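Local coordinates for protein catalase (Corynebacterium glutamicum, PDB 4B7H) that catalyses the breakdown of hydrogen peroxide to water and oxygen at a haem centre, binds NADPH, and is caught here with the inhibitor nitric oxide, at residues P31-S36 / D49-E54; E88-D93 / F214-A219; G115-W120 / K246-N251; D258-I263 / N313-N318. All coordinates share one frame; numbering follows the deposited sequence. Where two conformers were deposited one is given.

Overall arrangement
All four contacts lie within the catalase family region of one chain. Contact 1 comes first along the chain and closes before the others open. It sits in the N-terminal arm, about 42 Å from the chain centre, between other subunits of the tetramer. Contacts 2 and 4 both reach the large antiparallel sheet, with centres about 32 Å apart. Contact 3 rests on helix 241-250 and contact 4 on helix 254-264, which follow each other in sequence; the nearest atoms of these two contacts are about 6 Å apart. Contacts 2 and 3 interleave along the chain and lie on opposite sides of its centre. Contacts 1, 3 and 4 also touch the third subunit.

Contact 1 (P31-S36 / D49-E54); sequences PSENIS and DIHLIE
The imidazole edge of His51 meets Glu33 OE1 in the ring plane. Ser32 O lies at the same edge, near the plane, 3.4 Å from His51 CD2. The bond from His51 NE2 to Glu33 OE1 is 2.8 Å long and nearly straight, 172° at the hydrogen. The carboxylate is turned 72° against the ring, and the N-H reaches OE1 from above the carboxylate plane. The Glu33 chain bends at its second torsion, which brings its end back to the histidine. OE1 also forms a salt bridge with Lys55, and OE2 bonds to Thr22. These partners fix the carboxylate, and the nearby lysine may help keep it ionised.

Asp49 is the N-cap of the helix: its OD1 accepts from Leu52 N at 3.0 Å. Its OD2 accepts from Ala37 N and from a water, 2.7 Å away, that also donates to Ile35 O. Ser36 CB touches Leu52 CD2 at 4.0 Å, while Ser36 OG bonds to Asn45 and to Asp151 of the third subunit. Ser32 OG accepts from Asn34 N, an ST turn, and from Ile35 N, an ST motif; it also bonds to Asp410 of the second subunit.

The contact thus joins the loop between helix 7-11 and strand 38-39 to the first turn of helix 50-59, with Met153 of the third subunit packed on His51 and Leu52.

Contact 2 (E88-D93 / F214-A219); sequences EYTKAD and FQWINA
The backbones of Thr90 and Asn218 come within 4.0 Å of each other, CA to CA, where the end-to-end directions of 88-91 and 216-219 are 89° apart. Lys91 N donates to Ile217 O at 3.0 Å, and Thr90 CA adds a C-H...O contact of 3.4 Å to the same Ile217 O.

Thr90 lies over one face of the Trp216 indole. Its CG2 is 3.7 Å from the centroid of the Trp216 six-membered ring and only 13° off the ring normal, a CH-pi contact. Tyr89 CB comes in at the ring edge, 3.6 Å from Trp216 CE3. The indole is thus held both over a face and at an edge. Its NE1 bonds to Tyr228, and Phe95 meets the ring at an inclined angle.

Trp216 stands on strand 214-217 of the antiparallel sheet, the core of the catalase fold. This strand pairs with 223-232 and 337-338. The loop 88-93, between strands 73-82 and 100-108, crosses its end.

With OG1 opposite its own backbone N (chi1 -178°), Thr90 can accept from Ala92 N at 3.0 Å, an ST turn. The same OG1 bonds to Gly336 O. Asn218 ND2 donates to Glu88 O at 3.0 Å, and that oxygen lies close to the Asn218 amide plane; Glu220 is a second partner of ND2. A water links Lys91 NZ to Asn218 O.

Contact 3 (G115-W120 / K246-N251); sequences GSPDTW and KVAGEN
A type I beta turn, Pro117 to Trp120, packs on the last turn of helix 241-250. It belongs to the loop between strands 100-108 and 125-132 of the catalase sheet. Ala248 is the central residue on the helix side. Its methyl CB meets Pro117 CB at 3.6 Å and lies 4.2 Å from Trp120 CD1, at a slant to the indole.

Thr119 completes the fit. Its OG1 sits between its own backbone N and carbonyl carbon (chi1 61°), and CG2 lies beside N. The hydroxyl thereby faces the helix, 3.7 Å from Val247 CG1. It also comes within 3.2 Å of Ala248 N, but the angle is too poor for a hydrogen bond. The hydroxyl bonds to Ala244 O, one turn earlier in the helix. A water donates to Thr119 OG1 and to Asn251 O, 2.8 Å from each, and so ties the turn to the first residue beyond the helix.

Asp118 reaches past the contact to a salt bridge with Lys72 and to the backbone N of Arg256. Within the turn, the proline ring lies against the tryptophan: Pro117 CD is 3.3 Å above the Trp120 ring plane, offset toward the rim.

Contact 4 (D258-I263 / N313-N318); sequences DLYNAI and NRNPRN
Ile263 of helix 254-264 packs on Asn313, Arg314 and Asn315 at the end of strand 305-314, where Asn313 and Arg314 form a classic beta bulge facing Phe77. This strand is part of the antiparallel sheet of the catalase fold. Ile263 CB lies 3.9 Å from Asn315 CG, against the amide group. Its CG2 methyl, opposite the backbone N, sits against the backbone of Asn313 to Asn315. There Ile263 CG2 touches Asn313 C and Arg314 N, each at 3.8 Å, and Asn315 N at 3.7 Å. The other branch extends through CG1, and its tip CD1 reaches the end of the Asn315 amide. The two side chains lie alongside each other and point opposite ways.

Ala76 of strand 73-82 also packs on Ile263. The side chains of Asn313 and Arg314 leave the backbone on the side away from the helix: Asn313 bonds to Ser4 and Glu79, and Arg314 pairs with Asp7 and bonds to Glu2 O. The N-terminal segment is thus tied to this strand end. Tyr260 reaches out with its hydroxyl to Lys167 of the third subunit. Its ring lies beside Asn315, with ring and amide planes 22° apart and Tyr260 CD1 3.9 Å from Asn315 CG.

Contact 1 (P31-S36 / D49-E54)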
# COMPACT_ATOMS: atom_id res chain seq x y z
N PRO A 31 18.65 12.64 21.25
CA PRO A 31 19.02 13.78 22.09
C PRO A 31 17.82 14.33 22.88
O PRO A 31 17.91 14.50 24.10
CB PRO A 31 19.54 14.82 21.09
CG PRO A 31 19.99 13.98 19.88
CD PRO A 31 18.97 12.87 19.82
N SER A 32 16.69 14.59 22.22
CA SER A 32 15.53 15.14 22.92
C SER A 32 14.20 14.66 22.36
O SER A 32 14.03 14.53 21.14
CB SER A 32 15.56 16.68 22.89
OG SER A 32 14.51 17.24 23.67
N GLU A 33 13.26 14.41 23.27
CA GLU A 33 11.87 14.15 22.91
C GLU A 33 11.03 15.41 23.04
O GLU A 33 9.82 15.37 22.82
CB GLU A 33 11.27 13.07 23.82
CG GLU A 33 11.94 11.71 23.75
CD GLU A 33 11.74 11.00 22.42
OE1 GLU A 33 11.09 11.55 21.50
OE2 GLU A 33 12.21 9.84 22.31
N ASN A 34 11.68 16.52 23.40
CA ASN A 34 10.99 17.75 23.77
C ASN A 34 11.21 18.95 22.86
O ASN A 34 10.31 19.77 22.68
CB ASN A 34 11.37 18.16 25.20
CG ASN A 34 10.88 17.16 26.25
OD1 ASN A 34 9.93 16.39 26.01
ND2 ASN A 34 11.51 17.17 27.42
N ILE A 35 12.42 19.09 22.32
CA ILE A 35 12.80 20.30 21.58
C ILE A 35 13.41 19.91 20.26
O ILE A 35 14.29 19.04 20.21
CB ILE A 35 13.82 21.14 22.38
CG1 ILE A 35 13.26 21.49 23.77
CG2 ILE A 35 14.23 22.39 21.59
CD1 ILE A 35 14.19 22.33 24.63
N SER A 36 12.95 20.55 19.18
CA SER A 36 13.48 20.30 17.84
C SER A 36 14.58 21.30 17.49
O SER A 36 14.67 22.38 18.08
CB SER A 36 12.35 20.31 16.79
OG SER A 36 11.61 21.52 16.82
N ASP A 49 16.82 17.39 11.46
CA ASP A 49 16.50 16.85 12.78
C ASP A 49 15.98 15.44 12.51
O ASP A 49 14.78 15.24 12.25
CB ASP A 49 15.49 17.71 13.54
CG ASP A 49 15.35 17.28 14.98
OD1 ASP A 49 15.49 16.06 15.23
OD2 ASP A 49 15.11 18.14 15.87
N ILE A 50 16.88 14.46 12.53
CA ILE A 50 16.55 13.12 12.06
C ILE A 50 15.47 12.50 12.93
O ILE A 50 14.51 11.91 12.42
CB ILE A 50 17.81 12.22 11.99
CG1 ILE A 50 18.87 12.85 11.08
CG2 ILE A 50 17.45 10.81 11.51
CD1 ILE A 50 20.24 12.19 11.16
N HIS A 51 15.62 12.64 14.24
CA HIS A 51 14.62 12.10 15.15
C HIS A 51 13.25 12.76 14.98
O HIS A 51 12.24 12.07 14.97
CB HIS A 51 15.09 12.21 16.60
CG HIS A 51 14.09 11.68 17.58
ND1 HIS A 51 13.61 10.39 17.53
CD2 HIS A 51 13.48 12.28 18.63
CE1 HIS A 51 12.74 10.21 18.51
NE2 HIS A 51 12.64 11.34 19.19
N LEU A 52 13.21 14.08 14.81
CA LEU A 52 11.93 14.75 14.59
C LEU A 52 11.18 14.15 13.41
O LEU A 52 9.99 13.81 13.51
CB LEU A 52 12.12 16.25 14.35
CG LEU A 52 10.85 17.02 13.99
CD1 LEU A 52 9.91 17.10 15.18
CD2 LEU A 52 11.22 18.42 13.47
N ILE A 53 11.87 14.01 12.29
CA ILE A 53 11.22 13.52 11.08
C ILE A 53 10.82 12.05 11.25
O ILE A 53 9.74 11.65 10.84
CB ILE A 53 12.08 13.75 9.83
CG1 ILE A 53 12.39 15.24 9.66
CG2 ILE A 53 11.40 13.17 8.59
CD1 ILE A 53 11.16 16.13 9.64
N GLU A 54 11.67 11.25 11.88
CA GLU A 54 11.37 9.84 12.07
C GLU A 54 10.15 9.66 12.98
O GLU A 54 9.26 8.83 12.72
CB GLU A 54 12.59 9.12 12.65
CG GLU A 54 12.45 7.63 12.82
CD GLU A 54 13.77 7.00 13.16
OE1 GLU A 54 14.58 6.76 12.24
OE2 GLU A 54 14.03 6.75 14.36
O HOH W 1 15.75 17.60 18.42

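Contact 2 (E88-D93 / F214-A219)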
# COMPACT_ATOMS: atom_id res chain seq x y z
N GLU A 88 -15.41 -40.78 17.38
CA GLU A 88 -16.20 -41.50 16.39
C GLU A 88 -16.67 -40.58 15.27
O GLU A 88 -16.93 -41.03 14.15
CB GLU A 88 -17.39 -42.21 17.05
CG GLU A 88 -18.41 -41.28 17.67
CD GLU A 88 -19.46 -42.04 18.45
OE1 GLU A 88 -20.21 -42.83 17.83
OE2 GLU A 88 -19.54 -41.85 19.69
N TYR A 89 -16.73 -39.27 15.54
CA TYR A 89 -17.22 -38.30 14.57
C TYR A 89 -16.14 -37.50 13.84
O TYR A 89 -16.32 -37.13 12.67
CB TYR A 89 -18.16 -37.32 15.25
CG TYR A 89 -19.25 -37.95 16.06
CD1 TYR A 89 -20.30 -38.63 15.44
CD2 TYR A 89 -19.26 -37.85 17.44
CE1 TYR A 89 -21.31 -39.21 16.19
CE2 TYR A 89 -20.27 -38.42 18.20
CZ TYR A 89 -21.29 -39.10 17.56
OH TYR A 89 -22.29 -39.67 18.30
N THR A 90 -15.05 -37.18 14.53
CA THR A 90 -14.00 -36.37 13.91
C THR A 90 -12.61 -36.81 14.33
O THR A 90 -12.39 -37.22 15.47
CB THR A 90 -14.16 -34.86 14.20
OG1 THR A 90 -13.13 -34.12 13.53
CG2 THR A 90 -14.08 -34.60 15.70
N LYS A 91 -11.67 -36.72 13.38
CA LYS A 91 -10.28 -36.99 13.65
C LYS A 91 -9.50 -35.71 13.92
O LYS A 91 -8.28 -35.76 14.10
CB LYS A 91 -9.64 -37.73 12.47
CG LYS A 91 -9.52 -36.88 11.20
CD LYS A 91 -8.77 -37.61 10.09
CE LYS A 91 -8.65 -36.75 8.84
NZ LYS A 91 -7.95 -37.48 7.76
N ALA A 92 -10.19 -34.57 13.93
CA ALA A 92 -9.49 -33.29 14.12
C ALA A 92 -8.69 -33.33 15.42
O ALA A 92 -9.23 -33.66 16.48
CB ALA A 92 -10.48 -32.13 14.12
N ASP A 93 -7.40 -33.02 15.34
CA ASP A 93 -6.51 -33.22 16.48
C ASP A 93 -6.97 -32.50 17.75
O ASP A 93 -6.97 -33.10 18.82
CB ASP A 93 -5.07 -32.83 16.12
CG ASP A 93 -4.08 -33.35 17.13
OD1 ASP A 93 -3.75 -34.56 17.06
OD2 ASP A 93 -3.62 -32.56 17.99
N PHE A 214 -21.08 -27.18 9.11
CA PHE A 214 -19.76 -27.64 8.72
C PHE A 214 -19.78 -29.16 8.61
O PHE A 214 -20.81 -29.81 8.84
CB PHE A 214 -18.72 -27.19 9.74
CG PHE A 214 -18.52 -25.71 9.75
CD1 PHE A 214 -17.66 -25.11 8.84
CD2 PHE A 214 -19.21 -24.91 10.66
CE1 PHE A 214 -17.48 -23.73 8.83
CE2 PHE A 214 -19.04 -23.54 10.66
CZ PHE A 214 -18.17 -22.95 9.75
N GLN A 215 -18.63 -29.75 8.29
CA GLN A 215 -18.54 -31.20 8.23
C GLN A 215 -17.44 -31.69 9.17
O GLN A 215 -16.41 -31.04 9.34
CB GLN A 215 -18.28 -31.67 6.80
CG GLN A 215 -18.57 -33.15 6.59
CD GLN A 215 -18.41 -33.56 5.14
OE1 GLN A 215 -17.30 -33.77 4.66
NE2 GLN A 215 -19.52 -33.63 4.43
N TRP A 216 -17.69 -32.83 9.82
CA TRP A 216 -16.67 -33.53 10.59
C TRP A 216 -16.41 -34.85 9.87
O TRP A 216 -17.35 -35.50 9.39
CB TRP A 216 -17.16 -33.81 12.01
CG TRP A 216 -16.85 -32.74 13.01
CD1 TRP A 216 -16.27 -31.52 12.77
CD2 TRP A 216 -17.10 -32.79 14.42
NE1 TRP A 216 -16.14 -30.82 13.95
CE2 TRP A 216 -16.64 -31.58 14.98
CE3 TRP A 216 -17.66 -33.75 15.27
CZ2 TRP A 216 -16.72 -31.30 16.34
CZ3 TRP A 216 -17.75 -33.48 16.63
CH2 TRP A 216 -17.28 -32.27 17.15
N ILE A 217 -15.14 -35.22 9.76
CA ILE A 217 -14.78 -36.49 9.15
C ILE A 217 -13.90 -37.26 10.13
O ILE A 217 -12.94 -36.70 10.69
CB ILE A 217 -14.04 -36.28 7.81
CG1 ILE A 217 -14.86 -35.40 6.86
CG2 ILE A 217 -13.75 -37.60 7.15
CD1 ILE A 217 -14.27 -35.28 5.47
N ASN A 218 -14.22 -38.53 10.35
CA ASN A 218 -13.46 -39.36 11.28
C ASN A 218 -12.25 -40.03 10.62
O ASN A 218 -11.99 -39.82 9.43
CB ASN A 218 -14.37 -40.36 12.03
CG ASN A 218 -14.91 -41.47 11.13
OD1 ASN A 218 -14.46 -41.66 10.01
ND2 ASN A 218 -15.89 -42.22 11.64
N ALA A 219 -11.52 -40.83 11.39
CA ALA A 219 -10.29 -41.44 10.89
C ALA A 219 -10.54 -42.38 9.72
O ALA A 219 -9.66 -42.59 8.88
CB ALA A 219 -9.57 -42.17 12.02
O HOH W 2 -10.22 -39.27 7.24

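Contact 3 (G115-W120 / K246-N251)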
# COMPACT_ATOMS: atom_id res chain seq x y z
N GLY A 115 -14.35 3.64 16.26
CA GLY A 115 -14.52 4.42 17.47
C GLY A 115 -15.92 4.33 18.02
O GLY A 115 -16.24 4.99 19.01
N SER A 116 -16.73 3.49 17.39
CA SER A 116 -18.19 3.43 17.60
C SER A 116 -18.52 2.59 18.84
O SER A 116 -17.69 1.81 19.29
CB SER A 116 -18.93 2.89 16.37
OG SER A 116 -18.63 1.53 16.13
N PRO A 117 -19.73 2.74 19.39
CA PRO A 117 -20.04 2.05 20.66
C PRO A 117 -20.23 0.53 20.55
O PRO A 117 -20.86 0.03 19.61
CB PRO A 117 -21.35 2.70 21.10
CG PRO A 117 -21.40 4.00 20.38
CD PRO A 117 -20.78 3.72 19.05
N ASP A 118 -19.74 -0.18 21.57
CA ASP A 118 -19.94 -1.61 21.68
C ASP A 118 -21.42 -1.98 21.82
O ASP A 118 -21.80 -3.10 21.49
CB ASP A 118 -19.24 -2.14 22.93
CG ASP A 118 -17.72 -2.09 22.85
OD1 ASP A 118 -17.13 -1.99 21.74
OD2 ASP A 118 -17.09 -2.19 23.92
N THR A 119 -22.24 -1.06 22.32
CA THR A 119 -23.63 -1.41 22.66
C THR A 119 -24.69 -0.80 21.74
O THR A 119 -25.87 -0.71 22.11
CB THR A 119 -23.97 -1.13 24.14
OG1 THR A 119 -23.81 0.27 24.43
CG2 THR A 119 -23.04 -1.92 25.06
N TRP A 120 -24.29 -0.39 20.53
CA TRP A 120 -25.28 -0.20 19.48
C TRP A 120 -25.97 -1.55 19.26
O TRP A 120 -25.32 -2.59 19.38
CB TRP A 120 -24.62 0.23 18.17
CG TRP A 120 -24.34 1.68 18.04
CD1 TRP A 120 -24.64 2.66 18.95
CD2 TRP A 120 -23.71 2.34 16.93
NE1 TRP A 120 -24.24 3.88 18.47
CE2 TRP A 120 -23.65 3.71 17.24
CE3 TRP A 120 -23.18 1.89 15.72
CZ2 TRP A 120 -23.09 4.65 16.37
CZ3 TRP A 120 -22.62 2.82 14.85
CH2 TRP A 120 -22.58 4.18 15.18
N LYS A 246 -28.18 4.28 26.34
CA LYS A 246 -27.57 5.08 27.40
C LYS A 246 -26.11 4.69 27.62
O LYS A 246 -25.24 5.55 27.73
CB LYS A 246 -28.36 4.94 28.71
CG LYS A 246 -27.86 5.86 29.82
CD LYS A 246 -28.75 5.76 31.06
CE LYS A 246 -28.33 6.74 32.15
NZ LYS A 246 -27.28 6.19 33.05
N VAL A 247 -25.85 3.39 27.69
CA VAL A 247 -24.48 2.90 27.85
C VAL A 247 -23.59 3.29 26.66
O VAL A 247 -22.42 3.59 26.84
CB VAL A 247 -24.45 1.37 28.08
CG1 VAL A 247 -23.02 0.82 28.03
CG2 VAL A 247 -25.10 1.04 29.43
N ALA A 248 -24.16 3.30 25.46
CA ALA A 248 -23.39 3.67 24.27
C ALA A 248 -22.77 5.06 24.42
O ALA A 248 -21.64 5.30 23.98
CB ALA A 248 -24.27 3.61 23.03
N GLY A 249 -23.51 5.96 25.07
CA GLY A 249 -23.01 7.30 25.32
C GLY A 249 -22.07 7.40 26.51
O GLY A 249 -21.11 8.17 26.49
N GLU A 250 -22.35 6.62 27.55
CA GLU A 250 -21.56 6.68 28.79
C GLU A 250 -20.19 6.03 28.64
O GLU A 250 -19.19 6.51 29.19
CB GLU A 250 -22.32 5.99 29.92
CG GLU A 250 -23.62 6.66 30.30
CD GLU A 250 -24.34 5.94 31.42
OE1 GLU A 250 -24.25 4.69 31.49
OE2 GLU A 250 -25.01 6.62 32.22
N ASN A 251 -20.16 4.91 27.94
CA ASN A 251 -18.90 4.21 27.70
C ASN A 251 -18.99 3.46 26.39
O ASN A 251 -19.53 2.35 26.33
CB ASN A 251 -18.57 3.24 28.84
CG ASN A 251 -17.19 2.62 28.71
OD1 ASN A 251 -16.49 2.85 27.71
ND2 ASN A 251 -16.77 1.84 29.71
O HOH W 3 -21.10 1.00 24.39

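Contact 4 (D258-I263 / N313-N318)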
# COMPACT_ATOMS: atom_id res chain seq x y z
N ASP A 258 -15.15 -4.25 29.96
CA ASP A 258 -15.64 -5.35 30.80
C ASP A 258 -14.78 -6.60 30.67
O ASP A 258 -14.46 -7.25 31.67
CB ASP A 258 -17.09 -5.69 30.45
CG ASP A 258 -17.54 -6.99 31.08
OD1 ASP A 258 -18.02 -6.95 32.24
OD2 ASP A 258 -17.40 -8.05 30.43
N LEU A 259 -14.42 -6.97 29.44
CA LEU A 259 -13.66 -8.19 29.25
C LEU A 259 -12.24 -8.05 29.82
O LEU A 259 -11.74 -8.97 30.48
CB LEU A 259 -13.63 -8.62 27.77
CG LEU A 259 -12.86 -9.91 27.48
CD1 LEU A 259 -13.51 -11.12 28.16
CD2 LEU A 259 -12.73 -10.15 25.99
N TYR A 260 -11.61 -6.90 29.58
CA TYR A 260 -10.28 -6.62 30.12
C TYR A 260 -10.31 -6.74 31.65
O TYR A 260 -9.47 -7.41 32.24
CB TYR A 260 -9.80 -5.21 29.70
CG TYR A 260 -8.66 -4.68 30.58
CD1 TYR A 260 -7.36 -5.09 30.37
CD2 TYR A 260 -8.91 -3.78 31.61
CE1 TYR A 260 -6.30 -4.62 31.16
CE2 TYR A 260 -7.88 -3.31 32.41
CZ TYR A 260 -6.57 -3.73 32.18
OH TYR A 260 -5.55 -3.26 32.97
N ASN A 261 -11.27 -6.06 32.26
CA ASN A 261 -11.38 -6.06 33.72
C ASN A 261 -11.66 -7.45 34.29
O ASN A 261 -11.08 -7.83 35.30
CB ASN A 261 -12.46 -5.08 34.17
CG ASN A 261 -12.02 -3.62 34.08
OD1 ASN A 261 -10.83 -3.32 34.11
ND2 ASN A 261 -12.99 -2.72 33.99
N ALA A 262 -12.55 -8.20 33.64
CA ALA A 262 -12.90 -9.54 34.12
C ALA A 262 -11.65 -10.41 34.18
O ALA A 262 -11.39 -11.10 35.17
CB ALA A 262 -13.95 -10.18 33.23
N ILE A 263 -10.87 -10.38 33.11
CA ILE A 263 -9.68 -11.21 33.06
C ILE A 263 -8.60 -10.72 34.04
O ILE A 263 -7.95 -11.54 34.71
CB ILE A 263 -9.15 -11.35 31.63
CG1 ILE A 263 -10.17 -12.13 30.80
CG2 ILE A 263 -7.79 -12.05 31.60
CD1 ILE A 263 -9.84 -12.20 29.35
N ASN A 313 -8.38 -16.65 29.76
CA ASN A 313 -7.57 -16.37 30.94
C ASN A 313 -6.34 -15.49 30.72
O ASN A 313 -5.48 -15.39 31.59
CB ASN A 313 -7.18 -17.67 31.66
CG ASN A 313 -6.29 -18.57 30.81
OD1 ASN A 313 -5.87 -18.21 29.71
ND2 ASN A 313 -5.99 -19.76 31.33
N ARG A 314 -6.26 -14.84 29.56
CA ARG A 314 -5.11 -14.00 29.27
C ARG A 314 -5.51 -12.81 28.43
O ARG A 314 -6.06 -12.97 27.33
CB ARG A 314 -4.03 -14.82 28.56
CG ARG A 314 -2.86 -13.99 27.97
CD ARG A 314 -1.96 -13.38 29.06
NE ARG A 314 -1.34 -14.43 29.86
CZ ARG A 314 -1.59 -14.65 31.15
NH1 ARG A 314 -2.42 -13.86 31.82
NH2 ARG A 314 -0.99 -15.66 31.77
N ASN A 315 -5.25 -11.61 28.93
CA ASN A 315 -5.45 -10.39 28.15
C ASN A 315 -4.31 -10.26 27.14
O ASN A 315 -3.21 -10.77 27.37
CB ASN A 315 -5.45 -9.16 29.06
CG ASN A 315 -6.80 -8.92 29.73
OD1 ASN A 315 -6.87 -8.51 30.89
ND2 ASN A 315 -7.87 -9.16 28.99
N PRO A 316 -4.56 -9.58 26.01
CA PRO A 316 -3.43 -9.33 25.11
C PRO A 316 -2.33 -8.51 25.79
O PRO A 316 -2.61 -7.75 26.72
CB PRO A 316 -4.06 -8.51 23.97
CG PRO A 316 -5.29 -7.89 24.57
CD PRO A 316 -5.79 -8.88 25.59
N ARG A 317 -1.09 -8.66 25.32
CA ARG A 317 0.01 -7.81 25.76
C ARG A 317 -0.06 -6.45 25.08
O ARG A 317 0.26 -5.43 25.69
CB ARG A 317 1.36 -8.45 25.44
CG ARG A 317 1.53 -9.89 25.86
CD ARG A 317 1.68 -10.04 27.35
NE ARG A 317 2.17 -11.36 27.71
CZ ARG A 317 1.86 -11.99 28.85
NH1 ARG A 317 1.05 -11.40 29.72
NH2 ARG A 317 2.35 -13.19 29.10
N ASN A 318 -0.45 -6.43 23.81
CA ASN A 318 -0.55 -5.20 23.03
C ASN A 318 -1.75 -5.33 22.10
O ASN A 318 -1.79 -6.23 21.25
CB ASN A 318 0.75 -4.94 22.24
CG ASN A 318 0.69 -3.67 21.39
OD1 ASN A 318 -0.13 -3.58 20.47
ND2 ASN A 318 1.57 -2.71 21.67